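Side-chain contacts in 457aa long hypothetical protein (Pyrococcus horikoshii, PDB 2CSU), which is of unknown function but combines a Rossmann-type CoA-binding domain with two domains related to the succinyl-CoA ligase family: residues A[231-236]-A[280-285]; A[429-432]-A[436-439]. All coordinates share one frame; numbering follows the deposited sequence.

Contact 1. Residues A[231-236]-A[280-285]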
loop_
_atom_site.group_PDB
_atom_site.type_symbol
_atom_site.label_atom_id
_atom_site.label_comp_id
_atom_site.label_asym_id
_atom_site.label_seq_id
_atom_site.Cartn_x
_atom_site.Cartn_y
_atom_site.Cartn_z
ATOM N N PRO A 231 -20.233 -13.340 0.600
ATOM C CA PRO A 231 -19.857 -12.374 -0.427
ATOM C C PRO A 231 -18.786 -12.782 -1.436
ATOM O O PRO A 231 -17.898 -13.604 -1.166
ATOM C CB PRO A 231 -19.468 -11.134 0.388
ATOM C CG PRO A 231 -18.945 -11.698 1.629
ATOM C CD PRO A 231 -19.918 -12.818 1.940
ATOM N N ILE A 232 -18.913 -12.198 -2.619
ATOM C CA ILE A 232 -17.999 -12.426 -3.714
ATOM C C ILE A 232 -17.546 -11.048 -4.193
ATOM O O ILE A 232 -18.374 -10.191 -4.482
ATOM C CB ILE A 232 -18.706 -13.190 -4.854
ATOM C CG1 ILE A 232 -19.135 -14.576 -4.352
ATOM C CG2 ILE A 232 -17.797 -13.281 -6.068
ATOM C CD1 ILE A 232 -19.991 -15.378 -5.316
ATOM N N ILE A 233 -16.231 -10.839 -4.249
ATOM C CA ILE A 233 -15.657 -9.568 -4.687
ATOM C C ILE A 233 -14.853 -9.816 -5.969
ATOM O O ILE A 233 -13.899 -10.605 -5.964
ATOM C CB ILE A 233 -14.699 -8.959 -3.616
ATOM C CG1 ILE A 233 -15.428 -8.739 -2.286
ATOM C CG2 ILE A 233 -14.191 -7.604 -4.088
ATOM C CD1 ILE A 233 -15.914 -9.992 -1.615
ATOM N N ALA A 234 -15.235 -9.140 -7.055
ATOM C CA ALA A 234 -14.559 -9.303 -8.340
ATOM C C ALA A 234 -13.829 -8.071 -8.852
ATOM O O ALA A 234 -14.367 -6.966 -8.860
ATOM C CB ALA A 234 -15.557 -9.765 -9.402
ATOM N N LEU A 235 -12.591 -8.284 -9.276
ATOM C CA LEU A 235 -11.755 -7.238 -9.853
ATOM C C LEU A 235 -11.704 -7.646 -11.326
ATOM O O LEU A 235 -11.100 -8.661 -11.676
ATOM C CB LEU A 235 -10.342 -7.258 -9.237
ATOM C CG LEU A 235 -9.260 -6.405 -9.940
ATOM C CD1 LEU A 235 -9.704 -4.941 -10.014
ATOM C CD2 LEU A 235 -7.925 -6.528 -9.197
ATOM N N LYS A 236 -12.376 -6.878 -12.176
ATOM C CA LYS A 236 -12.435 -7.165 -13.606
ATOM C C LYS A 236 -11.446 -6.303 -14.388
ATOM O O LYS A 236 -11.446 -5.081 -14.320
ATOM C CB LYS A 236 -13.858 -6.901 -14.103
ATOM C CG LYS A 236 -13.968 -7.009 -15.629
ATOM C CD LYS A 236 -14.040 -8.460 -16.109
ATOM C CE LYS A 236 -14.218 -8.572 -17.628
ATOM N NZ LYS A 236 -12.939 -8.332 -18.298
ATOM N N LEU A 280 -8.944 -6.922 -1.999
ATOM C CA LEU A 280 -8.466 -7.519 -0.759
ATOM C C LEU A 280 -9.077 -6.873 0.470
ATOM O O LEU A 280 -9.445 -7.565 1.417
ATOM C CB LEU A 280 -6.949 -7.390 -0.669
ATOM C CG LEU A 280 -6.122 -8.144 -1.715
ATOM C CD1 LEU A 280 -4.688 -7.672 -1.654
ATOM C CD2 LEU A 280 -6.214 -9.641 -1.468
ATOM N N SER A 281 -9.175 -5.544 0.459
ATOM C CA SER A 281 -9.718 -4.822 1.598
ATOM C C SER A 281 -11.184 -5.164 1.815
ATOM O O SER A 281 -11.634 -5.321 2.959
ATOM C CB SER A 281 -9.559 -3.312 1.402
ATOM O OG SER A 281 -8.216 -2.949 1.105
HETATM N N MSE A 282 -11.913 -5.306 0.712
HETATM C CA MSE A 282 -13.346 -5.560 0.797
HETATM C C MSE A 282 -13.644 -7.003 1.211
HETATM O O MSE A 282 -14.643 -7.308 1.848
HETATM C CB MSE A 282 -13.962 -5.289 -0.577
HETATM C CG MSE A 282 -14.156 -3.796 -0.849
HETATM SE SE MSE A 282 -14.599 -3.465 -2.560
HETATM C CE MSE A 282 -16.021 -4.563 -2.662
ATOM N N ALA A 283 -12.747 -7.913 0.791
ATOM C CA ALA A 283 -13.013 -9.334 0.985
ATOM C C ALA A 283 -12.724 -9.802 2.414
ATOM O O ALA A 283 -13.422 -10.636 2.981
ATOM C CB ALA A 283 -12.149 -10.115 -0.006
ATOM N N ARG A 284 -11.632 -9.265 2.985
ATOM C CA ARG A 284 -11.203 -9.769 4.283
ATOM C C ARG A 284 -11.871 -9.005 5.428
ATOM O O ARG A 284 -11.467 -9.084 6.581
ATOM C CB ARG A 284 -9.684 -9.619 4.375
ATOM C CG ARG A 284 -9.252 -8.161 4.525
ATOM C CD ARG A 284 -7.874 -8.034 5.186
ATOM N NE ARG A 284 -7.187 -6.826 4.716
ATOM C CZ ARG A 284 -6.538 -6.088 5.635
ATOM N NH1 ARG A 284 -6.532 -6.462 6.903
ATOM N NH2 ARG A 284 -5.897 -4.978 5.258
ATOM N N ALA A 285 -12.914 -8.239 5.061
ATOM C CA ALA A 285 -13.661 -7.514 6.081
ATOM C C ALA A 285 -14.802 -8.364 6.636
ATOM O O ALA A 285 -15.493 -7.997 7.579
ATOM C CB ALA A 285 -14.228 -6.243 5.448
#
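Ile233 meets Met282 and Ala283 through carbon atoms alone, with no flat group on either side and so neither face nor edge to fit. The setting is a helix laid on the sheet of the flavodoxin-like domain: strand 232-236 runs parallel to strands 205-210 and 271-273, and helix 276-283 packs against it with its last turn. The two branches of Ile233 take different partners. With CG1 anti to its carbonyl carbon (chi1 -58°), the longer branch slips between neighbouring residues of the helix, its CG1 lying 4.1 Å from Met282 CB. Beyond it, Ile233 CD1 ends against the next residue, 4.0 Å from the backbone atom Ala283 CA and 4.1 Å from the methyl carbon Ala283 CB. The shorter branch takes the far end of the selenomethionine. Met282 is extended through chi2 and bends at its last torsion (chi3 54°), which swings the terminal methyl onto the strand, and Met282 CE then lies 3.8 Å from Ile233 CG2. Ile233 is thereby touched at both branches, and all three residues are buried. No hydrogen bond crosses here. Ser281 OG bonds to Asp277 O one turn back, and Arg284, the first residue to leave helical geometry, forms a salt bridge with Glu424. Met282 also touches Ala443 of helix 434-450, while Pro231 reaches Gln447 of that helix, so the C-terminal helix borders the contact. Near the end of helix 276-283, Arg284 N donates to Leu280 O at 3.2 Å.

Contact 2. Residues A[429-432]-A[436-439]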
loop_
_atom_site.group_PDB
_atom_site.type_symbol
_atom_site.label_atom_id
_atom_site.label_comp_id
_atom_site.label_asym_id
_atom_site.label_seq_id
_atom_site.Cartn_x
_atom_site.Cartn_y
_atom_site.Cartn_z
ATOM N N PRO A 429 -10.245 -6.694 11.187
ATOM C CA PRO A 429 -9.523 -6.315 9.963
ATOM C C PRO A 429 -8.858 -4.963 10.215
ATOM O O PRO A 429 -9.507 -4.026 10.672
ATOM C CB PRO A 429 -10.635 -6.223 8.910
ATOM C CG PRO A 429 -11.683 -7.155 9.429
ATOM C CD PRO A 429 -11.680 -6.869 10.915
ATOM N N THR A 430 -7.570 -4.864 9.922
ATOM C CA THR A 430 -6.849 -3.621 10.146
ATOM C C THR A 430 -6.223 -3.086 8.877
ATOM O O THR A 430 -5.473 -3.781 8.180
ATOM C CB THR A 430 -5.782 -3.804 11.234
ATOM O OG1 THR A 430 -6.443 -4.038 12.485
ATOM C CG2 THR A 430 -4.895 -2.551 11.357
ATOM N N TYR A 431 -6.527 -1.830 8.593
ATOM C CA TYR A 431 -6.034 -1.198 7.384
ATOM C C TYR A 431 -5.047 -0.096 7.674
ATOM O O TYR A 431 -4.948 0.368 8.797
ATOM C CB TYR A 431 -7.227 -0.675 6.575
ATOM C CG TYR A 431 -8.234 -1.770 6.292
ATOM C CD1 TYR A 431 -9.168 -2.163 7.260
ATOM C CD2 TYR A 431 -8.214 -2.456 5.082
ATOM C CE1 TYR A 431 -10.059 -3.215 7.019
ATOM C CE2 TYR A 431 -9.090 -3.505 4.835
ATOM C CZ TYR A 431 -10.009 -3.882 5.799
ATOM O OH TYR A 431 -10.876 -4.919 5.532
ATOM N N GLU A 432 -4.325 0.327 6.646
ATOM C CA GLU A 432 -3.322 1.368 6.800
ATOM C C GLU A 432 -3.682 2.576 5.942
ATOM O O GLU A 432 -2.984 3.588 5.966
ATOM C CB GLU A 432 -1.933 0.806 6.412
ATOM C CG GLU A 432 -0.780 1.809 6.443
ATOM C CD GLU A 432 0.585 1.159 6.716
ATOM O OE1 GLU A 432 1.627 1.777 6.383
ATOM O OE2 GLU A 432 0.618 0.038 7.278
ATOM N N ASP A 436 -8.864 2.207 2.083
ATOM C CA ASP A 436 -8.983 0.767 2.310
ATOM C C ASP A 436 -10.038 0.425 3.359
ATOM O O ASP A 436 -10.866 -0.465 3.150
ATOM C CB ASP A 436 -7.624 0.199 2.734
ATOM C CG ASP A 436 -6.647 0.068 1.563
ATOM O OD1 ASP A 436 -5.534 -0.462 1.768
ATOM O OD2 ASP A 436 -6.992 0.488 0.443
ATOM N N VAL A 437 -10.020 1.123 4.493
ATOM C CA VAL A 437 -11.002 0.849 5.533
ATOM C C VAL A 437 -12.393 1.252 5.006
ATOM O O VAL A 437 -13.386 0.596 5.300
ATOM C CB VAL A 437 -10.631 1.595 6.875
ATOM C CG1 VAL A 437 -10.633 3.099 6.681
ATOM C CG2 VAL A 437 -11.583 1.180 8.009
ATOM N N ALA A 438 -12.456 2.309 4.197
ATOM C CA ALA A 438 -13.736 2.749 3.623
ATOM C C ALA A 438 -14.275 1.681 2.681
ATOM O O ALA A 438 -15.470 1.402 2.668
ATOM C CB ALA A 438 -13.567 4.093 2.854
ATOM N N SER A 439 -13.398 1.075 1.888
ATOM C CA SER A 439 -13.845 0.031 0.971
ATOM C C SER A 439 -14.408 -1.141 1.745
ATOM O O SER A 439 -15.414 -1.735 1.348
ATOM C CB SER A 439 -12.686 -0.456 0.097
ATOM O OG SER A 439 -12.207 0.578 -0.735
HETATM O O HOH W 1 -4.744 -1.256 4.214
#
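The ring of Tyr431 lies against the first turn of helix 434-450, one face turned to the backbone of Asp436 and Val437. This is a tight strand-to-helix connection in the Ligase-CoA domain: strand 430-431, parallel to strand 406-411, leads through a very short turn into the helix that packs back on it. Val437 CA stands over the ring in a CH-pi contact, 4.2 Å from the Tyr431 centroid and 24° off the ring normal. Asp436 O lies over the same face, displaced toward the rim. A chi1 of -55° sets the tyrosine ring beside the backbone N and carries it across to the helix. The Asp436 side chain passes the ring obliquely, its CB 3.6 Å from Tyr431 CD2, and its carboxylate plane stands steeply to the ring, at 76°. Rather than stacking, the aspartate thus offers its methylene to the aromatic carbon and directs its oxygens elsewhere. On the other flank Val437 CB touches Tyr431 CD1 at 4.1 Å, while the valine also packs on Leu407 and Met409 of the neighbouring strand. The opposite face of the ring receives the guanidinium of Arg284 in a cation-pi interaction, leaving the aromatic group between helix backbone and positive charge. The phenolic OH of this buried tyrosine donates to the backbone carbonyl of Ser281. Asp436 OD1 has two partners, a salt bridge to Arg433 NH1 and a water that ties it to the backbone just after the strand. That water accepts a hydrogen bond from Glu432 N at 2.9 Å and donates one to Asp436 OD1 at 2.7 Å.

Overall arrangement
The two contacts come in series along the chain, contact 1 closing before contact 2 opens, with centres about 12 Å apart. They belong to different parts of the protein: 231-236 with 280-285 to the flavodoxin-like part, 429-432 with 436-439 to the Ligase-CoA part, and each joins a strand of its own mixed sheet to a helix. Helices 276-283 and 434-450 touch, so the two contacts border a shared interface. There Met282 CG packs 3.3 Å from Ser439 O, and Arg284 NH1 lies 3.2 Å from Thr430 O in a probable hydrogen bond, linking the two sheet-and-helix units within one subunit.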